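Local coordinates for glycerol dehydratase (Clostridium butyricum, PDB 1R9D), which catalyses the dehydration of glycerol without vitamin B12, probably by a glycyl radical mechanism like its pyruvate formate-lyase relatives, at residues W445-A449 / D506-D510; N452-V457 / G550-I556; I471-T475 / A493-F498; A517-S523 / S535-G539. All coordinates share one frame; numbering follows the deposited sequence.

Contacts 1, 2 and 4 are buried, whereas contact 3 is partly open to solvent and lies farthest from the centre of the chain. Helix 484-516 serves both contact 1 and contact 3. Contacts 2 and 3 touch directly, Ile-456 of helix 453-461 packing on Gln-494, Met-495 and Phe-498. Contact 4 stands apart from these two, its nearest atoms about 23 Å from contact 2 and 22 Å from contact 3. Chemistry follows place: near the bound glycerol, contact 1 relies on carboxylates against an indole and a serine; contact 2 is strand pairing with aliphatic packing; contact 3 combines hydrogen bonds from a glutamine amide with proline on tyrosine; contact 4 pairs backbone N-H groups with side-chain oxygens in both directions.

Contact 1. Residues W445-A449 / D506-D510; sequences WHDSA and DNCID
Asp-510 holds CG anti to its backbone N (chi1 -152°), which lays its carboxylate over one face of the Trp-445 indole, while Ser-448 tucks OG between its own N and carbonyl carbon (chi1 67°), a setting that turns the hydroxyl to Asp-506. The carboxylate stacks on the indole with the two planes nearly parallel, 8° apart, and Asp-510 OD2 sits 3.8 Å above the ring centre. The far corner of the six-membered ring is pushed against the helix backbone, with Trp-445 CH2 3.3 Å from Asp-510 CA; Ile-509 C lies at the ring edge, and CH2 also touches Ile-509 CG2 at 3.9 Å. Ser-448 OG donates to Asp-506 OD1 (2.9 Å), arriving from above the carboxylate plane. Arg-631 forms a salt bridge with Asp-510 OD2 and a cation-pi contact with Trp-445, so the stacked acid is probably balanced by a positive charge. Backbone hydrogen bonds between Gly-547 and both Trp-445 and Ser-448 tie the same loop to strand 543-551. Between these two held residues, Asp-447 hydrogen-bonds a bound glycerol. Helix 484-516 thus backs a loop that carries a glycerol-binding aspartate, consistent with the substrate pocket inside the barrel of glycyl radical enzymes.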
loop_
_atom_site.group_PDB
_atom_site.type_symbol
_atom_site.label_atom_id
_atom_site.label_comp_id
_atom_site.label_asym_id
_atom_site.label_seq_id
_atom_site.Cartn_x
_atom_site.Cartn_y
_atom_site.Cartn_z
ATOM N N TRP A 445 -20.469 2.599 -3.773
ATOM C CA TRP A 445 -20.582 2.064 -2.411
ATOM C C TRP A 445 -22.009 2.342 -1.899
ATOM O O TRP A 445 -22.205 2.808 -0.778
ATOM C CB TRP A 445 -19.535 2.745 -1.509
ATOM C CG TRP A 445 -18.247 1.966 -1.393
ATOM C CD1 TRP A 445 -17.534 1.396 -2.412
ATOM C CD2 TRP A 445 -17.583 1.595 -0.183
ATOM N NE1 TRP A 445 -16.472 0.677 -1.906
ATOM C CE2 TRP A 445 -16.482 0.781 -0.540
ATOM C CE3 TRP A 445 -17.816 1.863 1.173
ATOM C CZ2 TRP A 445 -15.617 0.232 0.412
ATOM C CZ3 TRP A 445 -16.953 1.315 2.125
ATOM C CH2 TRP A 445 -15.868 0.507 1.735
ATOM N N HIS A 446 -22.993 2.026 -2.737
ATOM C CA HIS A 446 -24.408 2.291 -2.455
ATOM C C HIS A 446 -25.104 1.652 -1.240
ATOM O O HIS A 446 -26.269 1.964 -0.961
ATOM C CB HIS A 446 -25.216 2.032 -3.725
ATOM C CG HIS A 446 -24.822 2.909 -4.877
ATOM N ND1 HIS A 446 -25.102 4.260 -4.915
ATOM C CD2 HIS A 446 -24.162 2.631 -6.027
ATOM C CE1 HIS A 446 -24.634 4.774 -6.040
ATOM N NE2 HIS A 446 -24.059 3.807 -6.732
ATOM N N ASP A 447 -24.436 0.746 -0.534
ATOM C CA ASP A 447 -25.032 0.187 0.681
ATOM C C ASP A 447 -23.910 -0.097 1.665
ATOM O O ASP A 447 -23.657 -1.241 2.060
ATOM C CB ASP A 447 -25.847 -1.080 0.412
ATOM C CG ASP A 447 -26.701 -1.474 1.613
ATOM O OD1 ASP A 447 -26.751 -0.680 2.582
ATOM O OD2 ASP A 447 -27.328 -2.556 1.596
ATOM N N SER A 448 -23.238 0.977 2.059
ATOM C CA SER A 448 -22.105 0.900 2.965
ATOM C C SER A 448 -22.456 0.700 4.436
ATOM O O SER A 448 -21.580 0.392 5.241
ATOM C CB SER A 448 -21.243 2.155 2.809
ATOM O OG SER A 448 -21.926 3.311 3.268
ATOM N N ALA A 449 -23.727 0.872 4.792
ATOM C CA ALA A 449 -24.138 0.700 6.184
ATOM C C ALA A 449 -25.630 0.916 6.404
ATOM O O ALA A 449 -26.314 1.489 5.560
ATOM C CB ALA A 449 -23.362 1.661 7.071
ATOM N N ASP A 506 -16.622 3.067 7.786
ATOM C CA ASP A 506 -16.757 2.802 6.357
ATOM C C ASP A 506 -15.452 3.137 5.636
ATOM O O ASP A 506 -14.987 2.372 4.786
ATOM C CB ASP A 506 -17.882 3.648 5.758
ATOM C CG ASP A 506 -19.209 2.916 5.721
ATOM O OD1 ASP A 506 -20.249 3.594 5.600
ATOM O OD2 ASP A 506 -19.213 1.666 5.787
ATOM N N ASN A 507 -14.862 4.279 5.972
ATOM C CA ASN A 507 -13.622 4.678 5.323
ATOM C C ASN A 507 -12.468 3.711 5.592
ATOM O O ASN A 507 -11.605 3.526 4.735
ATOM C CB ASN A 507 -13.234 6.108 5.722
ATOM C CG ASN A 507 -14.095 7.158 5.028
ATOM O OD1 ASN A 507 -14.683 6.898 3.975
ATOM N ND2 ASN A 507 -14.161 8.354 5.609
ATOM N N CYS A 508 -12.455 3.092 6.771
ATOM C CA CYS A 508 -11.406 2.132 7.103
ATOM C C CYS A 508 -11.568 0.865 6.263
ATOM O O CYS A 508 -10.581 0.262 5.836
ATOM C CB CYS A 508 -11.447 1.784 8.596
ATOM S SG CYS A 508 -10.926 3.136 9.691
ATOM N N ILE A 509 -12.816 0.473 6.026
ATOM C CA ILE A 509 -13.123 -0.701 5.219
ATOM C C ILE A 509 -12.774 -0.393 3.762
ATOM O O ILE A 509 -12.321 -1.268 3.020
ATOM C CB ILE A 509 -14.621 -1.059 5.339
ATOM C CG1 ILE A 509 -14.924 -1.473 6.780
ATOM C CG2 ILE A 509 -14.992 -2.188 4.375
ATOM C CD1 ILE A 509 -16.415 -1.585 7.069
ATOM N N ASP A 510 -12.980 0.864 3.370
ATOM C CA ASP A 510 -12.695 1.347 2.017
ATOM C C ASP A 510 -11.187 1.200 1.766
ATOM O O ASP A 510 -10.755 0.652 0.744
ATOM C CB ASP A 510 -13.110 2.828 1.923
ATOM C CG ASP A 510 -13.504 3.261 0.514
ATOM O OD1 ASP A 510 -12.846 2.848 -0.464
ATOM O OD2 ASP A 510 -14.474 4.051 0.389
#

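Contact 2. Residues N452-V457 / G550-I556; sequences NLARIV and GVGVANI
Asn-452 and Val-551 pair as neighbours in parallel strands, their CA atoms 5.2 Å apart, and each chain turns into a helix just beyond the pair. Leu-453 N donates to Val-551 O at 2.9 Å, lying in the carbonyl plane, with an N-H...O angle of 147°. Gly-552, with a positive phi, is the N-cap of helix 553-569, and Asn-452 is the N-cap of helix 453-461. Asn-452 OD1 accepts from Arg-455 N (3.1 Å), the donor standing well above the carbonyl plane of the amide; ND2 of the same side chain is used by Thr-652.

Past the strand pair the contact becomes aliphatic. Leu-453 drapes its CB and CG along the Val-551 carbonyl, CB lying 3.3 Å from Val-551 O, and its CD1 goes on to Val-553 CG2 at 4.0 Å. Ile-556 reaches across from the other helix: chi2 near 50° folds CD1 over the first turn of helix 453-461, 3.3 Å from Ala-454 N and 3.6 Å from Leu-453 CB. Val-457 CG2 meets Ile-556 CG1 at 3.9 Å, the two side chains running past each other in opposite directions. Tyr-491 of helix 484-516 also packs on Ile-556.

The directional bonds, one between strand ends and one from a capping amide, set how the strands give way to helices, while branched aliphatic side chains, packed without directional demands, hold the two helices together where they leave the sheet.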
loop_
_atom_site.group_PDB
_atom_site.type_symbol
_atom_site.label_atom_id
_atom_site.label_comp_id
_atom_site.label_asym_id
_atom_site.label_seq_id
_atom_site.Cartn_x
_atom_site.Cartn_y
_atom_site.Cartn_z
ATOM N N ASN A 452 -29.642 2.841 12.613
ATOM C CA ASN A 452 -30.922 2.797 13.325
ATOM C C ASN A 452 -31.323 4.161 13.884
ATOM O O ASN A 452 -30.853 4.571 14.943
ATOM C CB ASN A 452 -30.843 1.781 14.473
ATOM C CG ASN A 452 -32.199 1.490 15.089
ATOM O OD1 ASN A 452 -33.089 2.344 15.096
ATOM N ND2 ASN A 452 -32.361 0.281 15.623
ATOM N N LEU A 453 -32.201 4.858 13.168
ATOM C CA LEU A 453 -32.664 6.175 13.595
ATOM C C LEU A 453 -33.439 6.124 14.911
ATOM O O LEU A 453 -33.359 7.049 15.722
ATOM C CB LEU A 453 -33.546 6.793 12.514
ATOM C CG LEU A 453 -32.919 7.031 11.139
ATOM C CD1 LEU A 453 -34.026 7.407 10.160
ATOM C CD2 LEU A 453 -31.855 8.123 11.222
ATOM N N ALA A 454 -34.187 5.044 15.123
ATOM C CA ALA A 454 -34.976 4.897 16.347
ATOM C C ALA A 454 -34.104 4.840 17.602
ATOM O O ALA A 454 -34.493 5.331 18.664
ATOM C CB ALA A 454 -35.854 3.648 16.255
ATOM N N ARG A 455 -32.925 4.237 17.485
ATOM C CA ARG A 455 -32.014 4.142 18.620
ATOM C C ARG A 455 -31.528 5.518 19.045
ATOM O O ARG A 455 -31.232 5.739 20.215
ATOM C CB ARG A 455 -30.820 3.254 18.265
ATOM C CG ARG A 455 -31.167 1.775 18.212
ATOM C CD ARG A 455 -31.177 1.181 19.613
ATOM N NE ARG A 455 -29.816 1.073 20.131
ATOM C CZ ARG A 455 -29.506 0.931 21.415
ATOM N NH1 ARG A 455 -30.461 0.879 22.329
ATOM N NH2 ARG A 455 -28.234 0.842 21.784
ATOM N N ILE A 456 -31.435 6.447 18.094
ATOM C CA ILE A 456 -30.985 7.797 18.415
ATOM C C ILE A 456 -32.042 8.486 19.289
ATOM O O ILE A 456 -31.709 9.267 20.182
ATOM C CB ILE A 456 -30.726 8.625 17.123
ATOM C CG1 ILE A 456 -29.616 7.962 16.297
ATOM C CG2 ILE A 456 -30.319 10.053 17.480
ATOM C CD1 ILE A 456 -28.280 7.821 17.032
ATOM N N VAL A 457 -33.316 8.191 19.041
ATOM C CA VAL A 457 -34.378 8.783 19.853
ATOM C C VAL A 457 -34.274 8.209 21.267
ATOM O O VAL A 457 -34.380 8.937 22.247
ATOM C CB VAL A 457 -35.780 8.469 19.285
ATOM C CG1 VAL A 457 -36.851 8.924 20.270
ATOM C CG2 VAL A 457 -35.974 9.174 17.947
ATOM N N GLY A 550 -30.481 5.199 6.452
ATOM C CA GLY A 550 -31.174 5.501 7.690
ATOM C C GLY A 550 -32.407 4.611 7.726
ATOM O O GLY A 550 -33.113 4.481 6.722
ATOM N N VAL A 551 -32.659 3.983 8.872
ATOM C CA VAL A 551 -33.807 3.092 9.035
ATOM C C VAL A 551 -34.675 3.549 10.205
ATOM O O VAL A 551 -34.163 3.814 11.289
ATOM C CB VAL A 551 -33.339 1.646 9.312
ATOM C CG1 VAL A 551 -34.545 0.710 9.423
ATOM C CG2 VAL A 551 -32.392 1.196 8.200
ATOM N N GLY A 552 -35.983 3.655 9.967
ATOM C CA GLY A 552 -36.915 4.054 11.012
ATOM C C GLY A 552 -37.535 5.437 10.872
ATOM O O GLY A 552 -37.896 6.058 11.875
ATOM N N VAL A 553 -37.693 5.916 9.641
ATOM C CA VAL A 553 -38.252 7.254 9.421
ATOM C C VAL A 553 -39.635 7.518 10.032
ATOM O O VAL A 553 -39.835 8.544 10.679
ATOM C CB VAL A 553 -38.297 7.604 7.911
ATOM C CG1 VAL A 553 -38.917 8.995 7.716
ATOM C CG2 VAL A 553 -36.882 7.599 7.338
ATOM N N ALA A 554 -40.593 6.618 9.829
ATOM C CA ALA A 554 -41.924 6.838 10.389
ATOM C C ALA A 554 -41.875 6.808 11.913
ATOM O O ALA A 554 -42.589 7.563 12.579
ATOM C CB ALA A 554 -42.901 5.790 9.877
ATOM N N ASN A 555 -41.028 5.944 12.467
ATOM C CA ASN A 555 -40.914 5.845 13.917
ATOM C C ASN A 555 -40.382 7.151 14.514
ATOM O O ASN A 555 -40.821 7.579 15.585
ATOM C CB ASN A 555 -40.002 4.675 14.311
ATOM C CG ASN A 555 -40.487 3.346 13.753
ATOM O OD1 ASN A 555 -40.072 2.925 12.674
ATOM N ND2 ASN A 555 -41.389 2.689 14.480
ATOM N N ILE A 556 -39.445 7.789 13.818
ATOM C CA ILE A 556 -38.883 9.048 14.298
ATOM C C ILE A 556 -39.889 10.190 14.217
ATOM O O ILE A 556 -40.010 10.981 15.150
ATOM C CB ILE A 556 -37.588 9.420 13.515
ATOM C CG1 ILE A 556 -36.387 8.704 14.139
ATOM C CG2 ILE A 556 -37.340 10.927 13.569
ATOM C CD1 ILE A 556 -36.583 7.228 14.340
#

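Contact 3. Residues I471-T475 / A493-F498; sequences IGPKT and AQMEYF
Pro-473 lies between two helix side chains, sliding past the amide of Gln-494 in the opposite direction and crossing Tyr-497 at a slant. Its CG reaches Tyr-497 CB at 3.5 Å and also touches the ring carbon CG of Tyr-497, while its CD is 3.3 Å from Gln-494 OE1. The Gln-494 chain bends at chi2 (-63°), which swings the amide back to the loop. There NE2 spends both of its hydrogens: one goes to Pro-473 O (2.9 Å), the other to Thr-475 OG1 (3.2 Å), and both acceptors lie close to the amide plane. Lys-474 between them is the centre of an inverse gamma turn, in which Thr-475 N gives a weak bond to the same Pro-473 O. Alongside, Thr-475 CG2 rests on Ala-493 CB at 3.5 Å.

The Phe-498 ring offers its edge to Gln-494 OE1 and one face to Tyr-497 CD2. Its tip, CZ, approaches Ile-471 O (3.5 Å) and Gly-472 CA (3.8 Å), with Ile-471 CG1 a little farther off. Tyr-497 OH bonds Glu-142.

One amide therefore grips both sides of a tight turn through its nitrogen. Its oxygen is buried among carbon atoms with no hydrogen-bond partner in the model, a probable cost set against the two bonds and the proline-tyrosine contact.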
loop_
_atom_site.group_PDB
_atom_site.type_symbol
_atom_site.label_atom_id
_atom_site.label_comp_id
_atom_site.label_asym_id
_atom_site.label_seq_id
_atom_site.Cartn_x
_atom_site.Cartn_y
_atom_site.Cartn_z
ATOM N N ILE A 471 -22.639 4.997 26.221
ATOM C CA ILE A 471 -22.183 4.717 24.860
ATOM C C ILE A 471 -22.197 5.936 23.940
ATOM O O ILE A 471 -21.459 5.980 22.954
ATOM C CB ILE A 471 -23.019 3.593 24.193
ATOM C CG1 ILE A 471 -24.475 4.038 24.021
ATOM C CG2 ILE A 471 -22.938 2.325 25.032
ATOM C CD1 ILE A 471 -25.323 3.064 23.213
ATOM N N GLY A 472 -23.033 6.918 24.259
ATOM C CA GLY A 472 -23.104 8.116 23.441
ATOM C C GLY A 472 -22.710 9.356 24.221
ATOM O O GLY A 472 -22.328 9.257 25.384
ATOM N N PRO A 473 -22.781 10.546 23.604
ATOM C CA PRO A 473 -22.420 11.783 24.302
ATOM C C PRO A 473 -23.339 11.956 25.504
ATOM O O PRO A 473 -24.467 11.457 25.501
ATOM C CB PRO A 473 -22.674 12.864 23.252
ATOM C CG PRO A 473 -22.477 12.145 21.963
ATOM C CD PRO A 473 -23.144 10.820 22.205
ATOM N N LYS A 474 -22.865 12.644 26.533
ATOM C CA LYS A 474 -23.717 12.862 27.691
ATOM C C LYS A 474 -24.458 14.170 27.455
ATOM O O LYS A 474 -24.021 15.236 27.886
ATOM C CB LYS A 474 -22.904 12.943 28.983
ATOM C CG LYS A 474 -23.784 12.811 30.221
ATOM C CD LYS A 474 -22.992 12.896 31.512
ATOM C CE LYS A 474 -23.914 12.761 32.718
ATOM N NZ LYS A 474 -23.181 12.954 34.003
ATOM N N THR A 475 -25.568 14.078 26.736
ATOM C CA THR A 475 -26.379 15.245 26.437
ATOM C C THR A 475 -27.269 15.596 27.630
ATOM O O THR A 475 -27.392 14.819 28.576
ATOM C CB THR A 475 -27.249 14.997 25.191
ATOM O OG1 THR A 475 -27.845 13.695 25.274
ATOM C CG2 THR A 475 -26.398 15.088 23.924
ATOM N N ALA A 493 -27.153 16.010 18.618
ATOM C CA ALA A 493 -25.857 15.689 19.214
ATOM C C ALA A 493 -25.590 14.186 19.209
ATOM O O ALA A 493 -24.455 13.749 18.984
ATOM C CB ALA A 493 -25.784 16.230 20.637
ATOM N N GLN A 494 -26.624 13.393 19.478
ATOM C CA GLN A 494 -26.470 11.939 19.460
ATOM C C GLN A 494 -26.239 11.488 18.015
ATOM O O GLN A 494 -25.376 10.656 17.742
ATOM C CB GLN A 494 -27.723 11.244 20.004
ATOM C CG GLN A 494 -27.963 11.403 21.502
ATOM C CD GLN A 494 -26.863 10.787 22.360
ATOM O OE1 GLN A 494 -26.304 9.738 22.026
ATOM N NE2 GLN A 494 -26.564 11.431 23.484
ATOM N N MET A 495 -27.022 12.045 17.096
ATOM C CA MET A 495 -26.913 11.710 15.677
ATOM C C MET A 495 -25.497 11.992 15.178
ATOM O O MET A 495 -24.880 11.163 14.506
ATOM C CB MET A 495 -27.913 12.540 14.862
ATOM C CG MET A 495 -28.072 12.115 13.403
ATOM S SD MET A 495 -29.009 10.580 13.210
ATOM C CE MET A 495 -30.707 11.171 13.456
ATOM N N GLU A 496 -24.988 13.169 15.521
ATOM C CA GLU A 496 -23.654 13.587 15.107
ATOM C C GLU A 496 -22.551 12.618 15.511
ATOM O O GLU A 496 -21.675 12.287 14.705
ATOM C CB GLU A 496 -23.352 14.971 15.684
ATOM C CG GLU A 496 -21.928 15.453 15.468
ATOM C CD GLU A 496 -21.695 16.824 16.071
ATOM O OE1 GLU A 496 -22.000 17.007 17.275
ATOM O OE2 GLU A 496 -21.209 17.721 15.346
ATOM N N TYR A 497 -22.595 12.161 16.757
ATOM C CA TYR A 497 -21.584 11.251 17.272
ATOM C C TYR A 497 -21.554 9.907 16.553
ATOM O O TYR A 497 -20.501 9.456 16.106
ATOM C CB TYR A 497 -21.804 11.009 18.767
ATOM C CG TYR A 497 -20.758 10.108 19.394
ATOM C CD1 TYR A 497 -19.497 10.602 19.720
ATOM C CD2 TYR A 497 -21.015 8.756 19.624
ATOM C CE1 TYR A 497 -18.513 9.777 20.260
ATOM C CE2 TYR A 497 -20.031 7.916 20.164
ATOM C CZ TYR A 497 -18.784 8.439 20.477
ATOM O OH TYR A 497 -17.797 7.628 20.997
ATOM N N PHE A 498 -22.709 9.263 16.438
ATOM C CA PHE A 498 -22.748 7.960 15.790
ATOM C C PHE A 498 -22.587 7.989 14.275
ATOM O O PHE A 498 -22.026 7.056 13.701
ATOM C CB PHE A 498 -24.019 7.218 16.206
ATOM C CG PHE A 498 -24.003 6.784 17.643
ATOM C CD1 PHE A 498 -23.217 5.708 18.049
ATOM C CD2 PHE A 498 -24.710 7.495 18.607
ATOM C CE1 PHE A 498 -23.130 5.346 19.396
ATOM C CE2 PHE A 498 -24.629 7.141 19.961
ATOM C CZ PHE A 498 -23.837 6.066 20.354
#

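Contact 4. Residues A517-S523 / S535-G539; sequences APLPFLS and SLQDG
Ser-535 comes first, its CB 3.6 Å from Ser-523 OG and its OG against Pro-518 CB. With chi1 at 67°, this hydroxyl sits over its own backbone, flanked by N and C, and donates to Asp-538 OD2 at 2.7 Å, while receiving a weak bond from Asp-538 N.

Leu-536 follows with two contacts. Its N-H runs almost straight, at 164°, to Ser-523 OG (3.0 Å), and its side chain crosses that of Leu-522 at about a right angle, Leu-536 CD2 meeting Leu-522 CD2 at 3.8 Å. Ser-523 OG is engaged twice, because it also donates to Leu-519 O (2.6 Å). Ser-523 N reaches that same oxygen from the other face of its plane, so one carbonyl at the helix start is held by two donors of a single residue.

Gln-537 supplies the most buried area. Bent at chi2, its chain curls back so that OE1 accepts from Leu-519 N at 2.8 Å, the donor standing above the amide carbonyl plane. OE1 also lies 3.3 Å from Pro-518 CA, and NE2 rests beside Leu-519 CG. Asp-538 lies at the margin, and Gly-539 closes a type I beta turn through its N-H to Leu-536 O.

Leu-519 is the N-cap of helix 520-524, whose next amides, on Phe-521 and Leu-522, bond Glu-277 of helix 260-277. A type I turn preceding strand 543-551 is thereby fastened to a helix N-terminus, within the pyruvate formate-lyase-like fold.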
loop_
_atom_site.group_PDB
_atom_site.type_symbol
_atom_site.label_atom_id
_atom_site.label_comp_id
_atom_site.label_asym_id
_atom_site.label_seq_id
_atom_site.Cartn_x
_atom_site.Cartn_y
_atom_site.Cartn_z
ATOM N N ALA A 517 -7.746 -5.972 -1.718
ATOM C CA ALA A 517 -8.589 -6.539 -2.761
ATOM C C ALA A 517 -8.961 -5.619 -3.928
ATOM O O ALA A 517 -10.139 -5.458 -4.252
ATOM C CB ALA A 517 -9.868 -7.135 -2.135
ATOM N N PRO A 518 -7.964 -4.983 -4.564
ATOM C CA PRO A 518 -8.317 -4.120 -5.694
ATOM C C PRO A 518 -8.741 -5.098 -6.796
ATOM O O PRO A 518 -8.143 -6.168 -6.928
ATOM C CB PRO A 518 -7.008 -3.388 -5.988
ATOM C CG PRO A 518 -5.967 -4.399 -5.594
ATOM C CD PRO A 518 -6.516 -4.944 -4.295
ATOM N N LEU A 519 -9.767 -4.754 -7.571
ATOM C CA LEU A 519 -10.278 -5.665 -8.599
ATOM C C LEU A 519 -9.965 -5.305 -10.051
ATOM O O LEU A 519 -10.557 -4.385 -10.614
ATOM C CB LEU A 519 -11.793 -5.816 -8.428
ATOM C CG LEU A 519 -12.265 -6.225 -7.028
ATOM C CD1 LEU A 519 -13.762 -6.493 -7.069
ATOM C CD2 LEU A 519 -11.525 -7.471 -6.553
ATOM N N PRO A 520 -9.055 -6.063 -10.688
ATOM C CA PRO A 520 -8.636 -5.852 -12.081
ATOM C C PRO A 520 -9.744 -6.018 -13.121
ATOM O O PRO A 520 -9.934 -5.155 -13.977
ATOM C CB PRO A 520 -7.530 -6.899 -12.282
ATOM C CG PRO A 520 -7.080 -7.232 -10.902
ATOM C CD PRO A 520 -8.348 -7.214 -10.106
ATOM N N PHE A 521 -10.473 -7.128 -13.053
ATOM C CA PHE A 521 -11.525 -7.386 -14.034
ATOM C C PHE A 521 -12.666 -6.367 -13.989
ATOM O O PHE A 521 -12.998 -5.746 -15.000
ATOM C CB PHE A 521 -12.080 -8.806 -13.859
ATOM C CG PHE A 521 -13.081 -9.198 -14.911
ATOM C CD1 PHE A 521 -14.436 -9.289 -14.605
ATOM C CD2 PHE A 521 -12.672 -9.449 -16.218
ATOM C CE1 PHE A 521 -15.375 -9.624 -15.584
ATOM C CE2 PHE A 521 -13.599 -9.785 -17.207
ATOM C CZ PHE A 521 -14.955 -9.873 -16.891
ATOM N N LEU A 522 -13.262 -6.196 -12.817
ATOM C CA LEU A 522 -14.364 -5.252 -12.666
ATOM C C LEU A 522 -13.949 -3.834 -13.080
ATOM O O LEU A 522 -14.674 -3.146 -13.800
ATOM C CB LEU A 522 -14.840 -5.236 -11.213
ATOM C CG LEU A 522 -16.073 -4.370 -10.940
ATOM C CD1 LEU A 522 -17.293 -5.028 -11.566
ATOM C CD2 LEU A 522 -16.272 -4.196 -9.438
ATOM N N SER A 523 -12.772 -3.409 -12.630
ATOM C CA SER A 523 -12.282 -2.066 -12.929
ATOM C C SER A 523 -12.110 -1.770 -14.413
ATOM O O SER A 523 -12.301 -0.632 -14.851
ATOM C CB SER A 523 -10.952 -1.822 -12.208
ATOM O OG SER A 523 -11.113 -1.887 -10.800
ATOM N N SER A 535 -7.336 1.136 -10.096
ATOM C CA SER A 535 -8.566 0.400 -9.820
ATOM C C SER A 535 -9.701 1.247 -9.251
ATOM O O SER A 535 -9.507 2.394 -8.836
ATOM C CB SER A 535 -8.285 -0.730 -8.835
ATOM O OG SER A 535 -7.947 -0.196 -7.567
ATOM N N LEU A 536 -10.883 0.645 -9.221
ATOM C CA LEU A 536 -12.082 1.271 -8.680
ATOM C C LEU A 536 -11.813 1.561 -7.203
ATOM O O LEU A 536 -12.149 2.629 -6.698
ATOM C CB LEU A 536 -13.259 0.300 -8.817
ATOM C CG LEU A 536 -14.481 0.569 -9.699
ATOM C CD1 LEU A 536 -14.241 1.676 -10.709
ATOM C CD2 LEU A 536 -14.856 -0.742 -10.377
ATOM N N GLN A 537 -11.193 0.602 -6.519
ATOM C CA GLN A 537 -10.880 0.753 -5.104
ATOM C C GLN A 537 -9.926 1.923 -4.855
ATOM O O GLN A 537 -9.927 2.512 -3.776
ATOM C CB GLN A 537 -10.261 -0.537 -4.550
ATOM C CG GLN A 537 -11.189 -1.753 -4.554
ATOM C CD GLN A 537 -11.587 -2.184 -5.950
ATOM O OE1 GLN A 537 -10.765 -2.198 -6.863
ATOM N NE2 GLN A 537 -12.849 -2.553 -6.121
ATOM N N ASP A 538 -9.116 2.257 -5.856
ATOM C CA ASP A 538 -8.159 3.356 -5.727
ATOM C C ASP A 538 -8.636 4.684 -6.312
ATOM O O ASP A 538 -7.832 5.597 -6.520
ATOM C CB ASP A 538 -6.821 2.961 -6.358
ATOM C CG ASP A 538 -6.109 1.875 -5.570
ATOM O OD1 ASP A 538 -5.750 2.135 -4.399
ATOM O OD2 ASP A 538 -5.913 0.765 -6.114
ATOM N N GLY A 539 -9.934 4.786 -6.586
ATOM C CA GLY A 539 -10.495 6.025 -7.111
ATOM C C GLY A 539 -10.522 6.225 -8.618
ATOM O O GLY A 539 -10.718 7.347 -9.090
#